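Side-chain contacts in putative lipoprotein (PDB 3QNK), which has no established function but, as a SusD-family outer-membrane lipoprotein, probably helps capture glycans or other nutrients at the cell surface for uptake: residues 251-254 with 255-259; 313-316 with 317-321; 475-478 with 479-482. All coordinates share one frame; numbering follows the deposited sequence.

Interaction 1 (251-254 with 255-259); sequences NNMM and VCNMV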
ATOM      1  N   ASN B 251      11.039  -5.617  -9.018  1.00 72.79           N
ATOM      2  CA  ASN B 251      11.008  -5.984  -7.606  1.00 70.48           C
ATOM      3  C   ASN B 251      11.547  -7.409  -7.341  1.00 69.11           C
ATOM      4  O   ASN B 251      11.682  -7.820  -6.176  1.00 66.18           O
ATOM      5  CB  ASN B 251       9.602  -5.787  -7.059  1.00 73.45           C
ATOM      6  CG  ASN B 251       9.347  -4.317  -6.777  1.00103.82           C
ATOM      7  OD1 ASN B 251      10.050  -3.667  -5.972  1.00100.57           O
ATOM      8  ND2 ASN B 251       8.392  -3.737  -7.491  1.00 95.94           N
ATOM      9  N   ASN B 252      11.939  -8.105  -8.433  1.00 63.68           N
ATOM     10  CA  ASN B 252      12.503  -9.445  -8.388  1.00 62.73           C
ATOM     11  C   ASN B 252      13.858  -9.407  -7.693  1.00 61.54           C
ATOM     12  O   ASN B 252      14.808  -8.835  -8.226  1.00 62.62           O
ATOM     13  CB  ASN B 252      12.611 -10.039  -9.794  1.00 65.20           C
ATOM     14  CG  ASN B 252      13.167 -11.430  -9.793  1.00 78.15           C
ATOM     15  OD1 ASN B 252      14.385 -11.642  -9.743  1.00 66.77           O
ATOM     16  ND2 ASN B 252      12.282 -12.403  -9.791  1.00 68.77           N
HETATM   17  N   MSE B 253      13.934 -10.038  -6.512  1.00 51.98           N
HETATM   18  CA  MSE B 253      15.095 -10.114  -5.631  1.00 47.50           C
HETATM   19  C   MSE B 253      16.401 -10.492  -6.360  1.00 53.83           C
HETATM   20  O   MSE B 253      17.447  -9.905  -6.060  1.00 52.49           O
HETATM   21  CB  MSE B 253      14.818 -11.094  -4.501  1.00 48.30           C
HETATM   22  CG  MSE B 253      15.867 -11.052  -3.440  1.00 53.21           C
HETATM   23 SE   MSE B 253      15.349 -11.895  -1.826  0.75 58.34          SE
HETATM   24  CE  MSE B 253      16.483 -10.870  -0.763  1.00 53.36           C
HETATM   25  N   MSE B 254      16.343 -11.449  -7.310  1.00 52.68           N
HETATM   26  CA  MSE B 254      17.516 -11.890  -8.064  1.00 52.07           C
HETATM   27  C   MSE B 254      17.978 -10.836  -9.070  1.00 58.19           C
HETATM   28  O   MSE B 254      19.159 -10.500  -9.075  1.00 59.10           O
HETATM   29  CB  MSE B 254      17.220 -13.205  -8.779  1.00 55.56           C
HETATM   30  CG  MSE B 254      18.453 -13.817  -9.415  1.00 63.43           C
HETATM   31 SE   MSE B 254      18.044 -15.093 -10.812  0.75 73.64          SE
HETATM   32  CE  MSE B 254      19.937 -15.573 -11.329  1.00 71.05           C
ATOM     33  N   VAL B 255      17.066 -10.337  -9.941  1.00 55.06           N
ATOM     34  CA  VAL B 255      17.391  -9.361 -10.985  1.00 54.21           C
ATOM     35  C   VAL B 255      17.871  -8.055 -10.335  1.00 58.40           C
ATOM     36  O   VAL B 255      18.870  -7.498 -10.775  1.00 60.49           O
ATOM     37  CB  VAL B 255      16.194  -9.155 -11.941  1.00 58.28           C
ATOM     38  CG1 VAL B 255      16.459  -8.050 -12.962  1.00 58.10           C
ATOM     39  CG2 VAL B 255      15.851 -10.454 -12.653  1.00 59.27           C
ATOM     40  N   CYS B 256      17.228  -7.631  -9.245  1.00 52.67           N
ATOM     41  CA  CYS B 256      17.577  -6.423  -8.514  1.00 51.69           C
ATOM     42  C   CYS B 256      18.971  -6.457  -7.938  1.00 55.46           C
ATOM     43  O   CYS B 256      19.534  -5.390  -7.742  1.00 57.19           O
ATOM     44  CB  CYS B 256      16.568  -6.170  -7.406  1.00 52.30           C
ATOM     45  SG  CYS B 256      15.000  -5.499  -7.992  1.00 57.98           S
ATOM     46  N   ASN B 257      19.506  -7.641  -7.593  1.00 49.18           N
ATOM     47  CA  ASN B 257      20.807  -7.725  -6.948  1.00 46.57           C
ATOM     48  C   ASN B 257      21.845  -8.438  -7.811  1.00 52.09           C
ATOM     49  O   ASN B 257      22.978  -8.672  -7.359  1.00 54.62           O
ATOM     50  CB  ASN B 257      20.656  -8.374  -5.581  1.00 41.58           C
ATOM     51  CG  ASN B 257      19.805  -7.518  -4.660  1.00 52.92           C
ATOM     52  OD1 ASN B 257      20.223  -6.467  -4.161  1.00 49.63           O
ATOM     53  ND2 ASN B 257      18.556  -7.893  -4.499  1.00 38.80           N
HETATM   54  N   MSE B 258      21.492  -8.685  -9.081  1.00 45.85           N
HETATM   55  CA  MSE B 258      22.365  -9.327 -10.043  1.00 45.43           C
HETATM   56  C   MSE B 258      23.352  -8.313 -10.671  1.00 50.91           C
HETATM   57  O   MSE B 258      22.982  -7.149 -10.873  1.00 48.65           O
HETATM   58  CB  MSE B 258      21.500  -9.970 -11.122  1.00 47.74           C
HETATM   59  CG  MSE B 258      22.242 -10.965 -12.013  1.00 53.61           C
HETATM   60 SE   MSE B 258      21.099 -11.610 -13.465  0.75 60.66          SE
HETATM   61  CE  MSE B 258      19.704 -12.261 -12.336  1.00 57.57           C
ATOM     62  N   VAL B 259      24.586  -8.777 -11.035  1.00 48.53           N
ATOM     63  CA  VAL B 259      25.605  -7.939 -11.705  1.00 48.29           C
ATOM     64  C   VAL B 259      24.971  -7.352 -12.959  1.00 56.92           C
ATOM     65  O   VAL B 259      24.301  -8.085 -13.702  1.00 59.91           O
ATOM     66  CB  VAL B 259      26.919  -8.698 -12.024  1.00 51.54           C
ATOM     67  CG1 VAL B 259      28.001  -7.743 -12.515  1.00 51.06           C
ATOM     68  CG2 VAL B 259      27.419  -9.482 -10.812  1.00 50.42           C
TER

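Interaction 2 (313-316 with 317-321); sequences EGRE and PRFYA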
ATOM      1  N   GLU B 313      42.623 -13.814  -2.895  1.00 51.16           N
ATOM      2  CA  GLU B 313      43.269 -15.109  -2.757  1.00 49.74           C
ATOM      3  C   GLU B 313      43.282 -15.577  -1.289  1.00 52.43           C
ATOM      4  O   GLU B 313      43.395 -14.774  -0.369  1.00 53.45           O
ATOM      5  CB  GLU B 313      44.723 -15.002  -3.288  1.00 51.78           C
ATOM      6  CG  GLU B 313      44.887 -15.083  -4.808  1.00 62.19           C
ATOM      7  CD  GLU B 313      46.104 -14.414  -5.437  1.00 99.84           C
ATOM      8  OE1 GLU B 313      47.138 -14.276  -4.741  1.00 98.63           O
ATOM      9  OE2 GLU B 313      46.027 -14.040  -6.634  1.00101.96           O
ATOM     10  N   GLY B 314      43.175 -16.877  -1.105  1.00 49.88           N
ATOM     11  CA  GLY B 314      43.309 -17.593   0.166  1.00 49.61           C
ATOM     12  C   GLY B 314      42.309 -17.377   1.275  1.00 53.83           C
ATOM     13  O   GLY B 314      42.583 -17.750   2.426  1.00 53.21           O
ATOM     14  N   ARG B 315      41.132 -16.831   0.931  1.00 50.81           N
ATOM     15  CA  ARG B 315      40.068 -16.534   1.894  1.00 50.02           C
ATOM     16  C   ARG B 315      39.306 -17.776   2.319  1.00 55.89           C
ATOM     17  O   ARG B 315      39.399 -18.821   1.661  1.00 56.17           O
ATOM     18  CB  ARG B 315      39.087 -15.522   1.286  1.00 49.06           C
ATOM     19  CG  ARG B 315      39.654 -14.139   1.006  1.00 48.74           C
ATOM     20  CD  ARG B 315      40.260 -13.412   2.200  1.00 49.08           C
ATOM     21  NE  ARG B 315      40.744 -12.125   1.730  1.00 58.72           N
ATOM     22  CZ  ARG B 315      40.213 -10.959   2.069  1.00 61.66           C
ATOM     23  NH1 ARG B 315      39.270 -10.897   3.000  1.00 40.60           N
ATOM     24  NH2 ARG B 315      40.662  -9.835   1.519  1.00 37.78           N
ATOM     25  N   GLU B 316      38.563 -17.673   3.434  1.00 52.71           N
ATOM     26  CA  GLU B 316      37.733 -18.778   3.938  1.00 52.76           C
ATOM     27  C   GLU B 316      36.491 -18.990   2.992  1.00 58.34           C
ATOM     28  O   GLU B 316      36.102 -18.036   2.309  1.00 58.03           O
ATOM     29  CB  GLU B 316      37.313 -18.510   5.385  1.00 53.25           C
ATOM     30  CG  GLU B 316      36.449 -17.273   5.558  1.00 63.32           C
ATOM     31  CD  GLU B 316      35.047 -17.522   6.090  1.00 78.76           C
ATOM     32  OE1 GLU B 316      34.418 -18.544   5.722  1.00 54.83           O
ATOM     33  OE2 GLU B 316      34.571 -16.663   6.868  1.00 71.47           O
ATOM     34  N   PRO B 317      35.879 -20.211   2.903  1.00 56.21           N
ATOM     35  CA  PRO B 317      34.803 -20.444   1.911  1.00 55.61           C
ATOM     36  C   PRO B 317      33.660 -19.416   1.844  1.00 56.92           C
ATOM     37  O   PRO B 317      33.177 -19.159   0.740  1.00 57.05           O
ATOM     38  CB  PRO B 317      34.261 -21.818   2.316  1.00 58.05           C
ATOM     39  CG  PRO B 317      35.441 -22.533   2.857  1.00 62.10           C
ATOM     40  CD  PRO B 317      36.224 -21.478   3.599  1.00 57.91           C
ATOM     41  N   ARG B 318      33.234 -18.816   2.986  1.00 50.07           N
ATOM     42  CA  ARG B 318      32.099 -17.870   3.013  1.00 46.22           C
ATOM     43  C   ARG B 318      32.406 -16.614   2.219  1.00 51.88           C
ATOM     44  O   ARG B 318      31.475 -15.947   1.764  1.00 52.43           O
ATOM     45  CB  ARG B 318      31.670 -17.516   4.439  1.00 38.28           C
ATOM     46  CG  ARG B 318      31.064 -18.691   5.205  1.00 45.81           C
ATOM     47  CD  ARG B 318      30.782 -18.381   6.660  1.00 46.14           C
ATOM     48  NE  ARG B 318      31.994 -18.062   7.409  1.00 55.90           N
ATOM     49  CZ  ARG B 318      32.037 -17.873   8.724  1.00 59.09           C
ATOM     50  NH1 ARG B 318      30.944 -17.989   9.453  1.00 45.90           N
ATOM     51  NH2 ARG B 318      33.177 -17.574   9.319  1.00 46.74           N
ATOM     52  N   PHE B 319      33.698 -16.306   2.007  1.00 47.80           N
ATOM     53  CA  PHE B 319      34.084 -15.150   1.216  1.00 45.79           C
ATOM     54  C   PHE B 319      33.629 -15.346  -0.240  1.00 51.17           C
ATOM     55  O   PHE B 319      32.897 -14.508  -0.759  1.00 50.19           O
ATOM     56  CB  PHE B 319      35.587 -14.881   1.299  1.00 46.33           C
ATOM     57  CG  PHE B 319      36.046 -13.826   0.325  1.00 47.57           C
ATOM     58  CD1 PHE B 319      35.865 -12.470   0.603  1.00 46.88           C
ATOM     59  CD2 PHE B 319      36.622 -14.181  -0.894  1.00 50.56           C
ATOM     60  CE1 PHE B 319      36.279 -11.499  -0.298  1.00 46.60           C
ATOM     61  CE2 PHE B 319      37.025 -13.200  -1.805  1.00 51.94           C
ATOM     62  CZ  PHE B 319      36.865 -11.866  -1.491  1.00 47.66           C
ATOM     63  N   TYR B 320      34.036 -16.466  -0.871  1.00 48.66           N
ATOM     64  CA  TYR B 320      33.720 -16.818  -2.268  1.00 48.19           C
ATOM     65  C   TYR B 320      32.252 -17.186  -2.422  1.00 52.61           C
ATOM     66  O   TYR B 320      31.715 -17.091  -3.520  1.00 51.99           O
ATOM     67  CB  TYR B 320      34.635 -17.965  -2.773  1.00 48.21           C
ATOM     68  CG  TYR B 320      36.106 -17.635  -2.616  1.00 47.14           C
ATOM     69  CD1 TYR B 320      36.730 -16.712  -3.455  1.00 48.11           C
ATOM     70  CD2 TYR B 320      36.840 -18.131  -1.539  1.00 46.48           C
ATOM     71  CE1 TYR B 320      38.065 -16.357  -3.272  1.00 46.63           C
ATOM     72  CE2 TYR B 320      38.180 -17.784  -1.348  1.00 45.76           C
ATOM     73  CZ  TYR B 320      38.787 -16.902  -2.213  1.00 48.95           C
ATOM     74  OH  TYR B 320      40.088 -16.540  -1.944  1.00 48.24           O
ATOM     75  N   ALA B 321      31.603 -17.541  -1.314  1.00 50.10           N
ATOM     76  CA  ALA B 321      30.192 -17.891  -1.263  1.00 49.84           C
ATOM     77  C   ALA B 321      29.314 -16.656  -1.252  1.00 54.60           C
ATOM     78  O   ALA B 321      28.185 -16.723  -1.729  1.00 57.86           O
ATOM     79  CB  ALA B 321      29.907 -18.724  -0.024  1.00 50.30           C
TER

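Interaction 3 (475-478 with 479-482); sequences FVSP and TEFK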
ATOM      1  N   PHE B 475      38.896  -0.131 -10.285  1.00 52.87           N
ATOM      2  CA  PHE B 475      40.005  -0.653 -11.090  1.00 53.13           C
ATOM      3  C   PHE B 475      40.492   0.375 -12.104  1.00 60.15           C
ATOM      4  O   PHE B 475      39.713   1.029 -12.809  1.00 60.35           O
ATOM      5  CB  PHE B 475      39.655  -1.977 -11.762  1.00 54.56           C
ATOM      6  CG  PHE B 475      39.814  -3.123 -10.775  1.00 55.23           C
ATOM      7  CD1 PHE B 475      38.890  -3.314  -9.741  1.00 55.97           C
ATOM      8  CD2 PHE B 475      40.885  -4.010 -10.877  1.00 55.98           C
ATOM      9  CE1 PHE B 475      39.060  -4.336  -8.810  1.00 55.11           C
ATOM     10  CE2 PHE B 475      41.045  -5.036  -9.942  1.00 57.04           C
ATOM     11  CZ  PHE B 475      40.142  -5.180  -8.911  1.00 53.79           C
ATOM     12  N   VAL B 476      41.810   0.549 -12.112  1.00 58.18           N
ATOM     13  CA  VAL B 476      42.532   1.498 -12.973  1.00 57.64           C
ATOM     14  C   VAL B 476      43.210   0.730 -14.137  1.00 61.65           C
ATOM     15  O   VAL B 476      43.688   1.345 -15.090  1.00 62.70           O
ATOM     16  CB  VAL B 476      43.526   2.389 -12.175  1.00 59.37           C
ATOM     17  CG1 VAL B 476      42.784   3.232 -11.143  1.00 57.73           C
ATOM     18  CG2 VAL B 476      44.625   1.566 -11.510  1.00 58.72           C
ATOM     19  N   SER B 477      43.201  -0.610 -14.070  1.00 56.86           N
ATOM     20  CA  SER B 477      43.751  -1.480 -15.103  1.00 57.57           C
ATOM     21  C   SER B 477      43.091  -2.837 -14.955  1.00 61.76           C
ATOM     22  O   SER B 477      42.414  -3.030 -13.953  1.00 59.88           O
ATOM     23  CB  SER B 477      45.275  -1.563 -14.982  1.00 60.27           C
ATOM     24  OG  SER B 477      45.655  -2.589 -14.084  1.00 69.92           O
ATOM     25  N   PRO B 478      43.288  -3.820 -15.866  1.00 61.70           N
ATOM     26  CA  PRO B 478      42.673  -5.148 -15.660  1.00 60.95           C
ATOM     27  C   PRO B 478      43.150  -5.866 -14.400  1.00 65.33           C
ATOM     28  O   PRO B 478      42.498  -6.808 -13.958  1.00 63.84           O
ATOM     29  CB  PRO B 478      43.130  -5.944 -16.891  1.00 62.86           C
ATOM     30  CG  PRO B 478      43.436  -4.956 -17.882  1.00 68.78           C
ATOM     31  CD  PRO B 478      44.029  -3.791 -17.144  1.00 64.49           C
ATOM     32  N   THR B 479      44.279  -5.424 -13.827  1.00 63.26           N
ATOM     33  CA  THR B 479      44.931  -6.077 -12.696  1.00 62.11           C
ATOM     34  C   THR B 479      45.055  -5.159 -11.445  1.00 64.34           C
ATOM     35  O   THR B 479      45.244  -5.670 -10.345  1.00 62.37           O
ATOM     36  CB  THR B 479      46.305  -6.575 -13.207  1.00 69.54           C
ATOM     37  OG1 THR B 479      46.905  -7.444 -12.263  1.00 79.64           O
ATOM     38  CG2 THR B 479      47.260  -5.446 -13.574  1.00 66.89           C
ATOM     39  N   GLU B 480      44.917  -3.832 -11.607  1.00 60.64           N
ATOM     40  CA  GLU B 480      45.115  -2.875 -10.526  1.00 58.70           C
ATOM     41  C   GLU B 480      43.906  -2.068 -10.173  1.00 61.07           C
ATOM     42  O   GLU B 480      43.129  -1.672 -11.045  1.00 60.11           O
ATOM     43  CB  GLU B 480      46.224  -1.888 -10.876  1.00 60.89           C
ATOM     44  CG  GLU B 480      47.556  -2.531 -11.173  1.00 73.21           C
ATOM     45  CD  GLU B 480      48.387  -1.714 -12.137  1.00 86.64           C
ATOM     46  OE1 GLU B 480      47.890  -1.439 -13.253  1.00 69.06           O
ATOM     47  OE2 GLU B 480      49.525  -1.337 -11.775  1.00 77.64           O
ATOM     48  N   PHE B 481      43.851  -1.698  -8.875  1.00 56.42           N
ATOM     49  CA  PHE B 481      42.783  -0.943  -8.242  1.00 53.43           C
ATOM     50  C   PHE B 481      43.305   0.007  -7.170  1.00 56.41           C
ATOM     51  O   PHE B 481      44.433  -0.135  -6.693  1.00 55.05           O
ATOM     52  CB  PHE B 481      41.756  -1.913  -7.619  1.00 52.69           C
ATOM     53  CG  PHE B 481      42.263  -2.688  -6.432  1.00 51.99           C
ATOM     54  CD1 PHE B 481      42.946  -3.887  -6.601  1.00 55.05           C
ATOM     55  CD2 PHE B 481      42.062  -2.220  -5.140  1.00 51.38           C
ATOM     56  CE1 PHE B 481      43.457  -4.587  -5.493  1.00 55.01           C
ATOM     57  CE2 PHE B 481      42.562  -2.921  -4.035  1.00 53.50           C
ATOM     58  CZ  PHE B 481      43.249  -4.102  -4.217  1.00 52.31           C
ATOM     59  N   LYS B 482      42.442   0.983  -6.815  1.00 52.21           N
ATOM     60  CA  LYS B 482      42.554   1.996  -5.764  1.00 50.17           C
ATOM     61  C   LYS B 482      41.376   1.771  -4.797  1.00 52.94           C
ATOM     62  O   LYS B 482      40.318   1.301  -5.237  1.00 50.25           O
ATOM     63  CB  LYS B 482      42.496   3.423  -6.365  1.00 51.13           C
ATOM     64  CG  LYS B 482      43.749   3.925  -7.096  1.00 61.03           C
ATOM     65  CD  LYS B 482      43.392   5.190  -7.876  1.00 63.80           C
ATOM     66  CE  LYS B 482      44.548   5.980  -8.454  1.00 73.94           C
ATOM     67  NZ  LYS B 482      44.401   7.445  -8.196  1.00 69.29           N
TER

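Interaction 1 (251-254 with 255-259)
Asn252 and Val255 meet where the chain enters the short helix 253-257, and side-chain amides supply much of the polar contact. With Asn252 CG anti to the backbone N (chi1 -179°), the amide turns along the following residues. There OD1 receives Val255 N at 3.0 Å on a lone pair within the plane of the amide, and the nearly straight N-H...O angle of 169° supports a true capping bond. A weaker bond to the same oxygen comes from Met254 N. The backbone adds Cys256 N to Asn252 O at 2.9 Å. At the other end of the turn, Asn257 folds its amide back, and ND2 donates to Met253 O at 2.8 Å with the acceptor close to the amide plane. Asn257 N lies 3.2 Å from Met254 O but above that carbonyl's plane, a less directional bond.

The apolar contact joins two selenomethionines. Met254 is extended beyond CG, whereas Met258 bends at its last torsion (chi3 -56°), which brings Met258 CE alongside Met254, 3.5 Å from Met254 CE and equally close to Met254 CG.

Outside partners complete both amides: Asn252 ND2 donates to Phe382 O, while Asn257 bonds to Leu274 N through OD1 and to Gly35 O through ND2. Met138 of the second subunit packs on Asn252, so the cap also borders the other chain. With the side-chain oxygen of the residue before the helix taking the N-H three positions on, this is an asparagine N-cap on a short, weakly bonded helix, buried in the SusD-like fold.

Interaction 2 (313-316 with 317-321)
Two successive bends of the same sign at the start of the Arg315 side chain (chi1 -65°, chi2 similar) carry it over Phe319, whose CG stands anti to its own backbone N and turns the ring to meet it. Arg315 CG lies over one ring face, 3.8 Å from the Phe319 centroid, as a CH-pi contact. Further out, the guanidinium extends over the same face, more distantly, with Arg315 CZ 5.0 Å from that centroid and 21° between the planes; this position over the face supports a cation-pi assignment.

Glu316 takes the other route: its CG is tucked in between its own N and C atoms (chi1 63°), curling the carboxylate over the start of the helix. Glu316 OE1 accepts from Arg318 N at 3.0 Å, from above the carboxylate plane, which makes Glu316 the N-cap. The same oxygen uses its syn lone pair for Arg318 NE at 3.0 Å. Arg318 NH2 reaches Glu316 OE2 at 3.0 Å, giving a side-on, two-nitrogen salt bridge with NE shared between both oxygens. The backbone adds Phe319 N to Glu316 O at 3.0 Å.

Tyr320 reaches back to the loop, its OH accepting from Arg315 N at 3.1 Å and also hydrogen-bonded to Tyr312 O. Beyond the turn, Arg318 is shared with Glu442 and Glu446 of helix 432-446, on whose Ile445 Glu316 also rests. Arg315 NH1 bonds to Ile281 O in helix 278-283, and Tyr320 touches Pro221 of helix 221-225, placing the capped helix 317-322 among three others.

Interaction 3 (475-478 with 479-482)
Phe475 faces Phe481 across the last pair of the two strands, an antiparallel, non-hydrogen-bonded pair whose side chains share one face of the sheet. Phe481 CB stands 3.6 Å from the Phe475 centroid, only 4° off the ring normal, so this CH-pi contact is centred over the face. Beyond CB the Phe481 ring leads away, and the two rings meet obliquely, with their planes at 42°. His326 also stacks on Phe475, and Phe481 reaches the ring of Phe304 in strand 304-305.

At Val476 the pairing becomes irregular. Val476 N donates to Glu480 O at 2.8 Å, and Ser477 N bonds to the same oxygen at 3.2 Å, both from one face of the carbonyl plane. Two consecutive N-H groups on a single acceptor are the pattern of a classic beta bulge, here at the very end of the strand, with Val476 and Ser477 opposite Glu480. The valine side chain meets its neighbours by its branches: CG2 comes 3.9 Å from Glu480 CB, while CG1 approaches Lys482 CD.

Ser477 carries the polar centre. A chi1 of 87° turns its OG into the turn, where it accepts from Glu480 N at 2.9 Å and from Thr479 N at 3.2 Å. The same hydroxyl donates to Glu480 OE1 at 2.6 Å, on the anti lone pair of that oxygen. One side-chain oxygen is thus gripped by three bonds, two of which tie the backbone and the third the glutamate.

Pro478 rounds the corner, and its carbonyl bonds to His326 NE2. An ST turn at Ser477, followed by return of the chain into strand 480-488, makes this a bulged beta-hairpin end joining strands 469-475 and 480-488.

In the fold
Interactions 1 and 2 both lie at the entrance to a short helix and are largely buried, but a neutral asparagine caps the first, whereas a charged glutamate held by an arginine caps the second. Interaction 3 is a hairpin end, only partly buried, its centre about 33 Å from the centre of the chain, against about 15 Å for the centre of interaction 1. None touches another: nearest atoms are about 9 Å apart between interactions 2 and 3. These two are nevertheless linked through strand 304-305, which pairs with 480-488 and precedes the 313-316 loop; Asn307 is touched by both Glu313 and Thr479. Interaction 1 alone borders the second subunit.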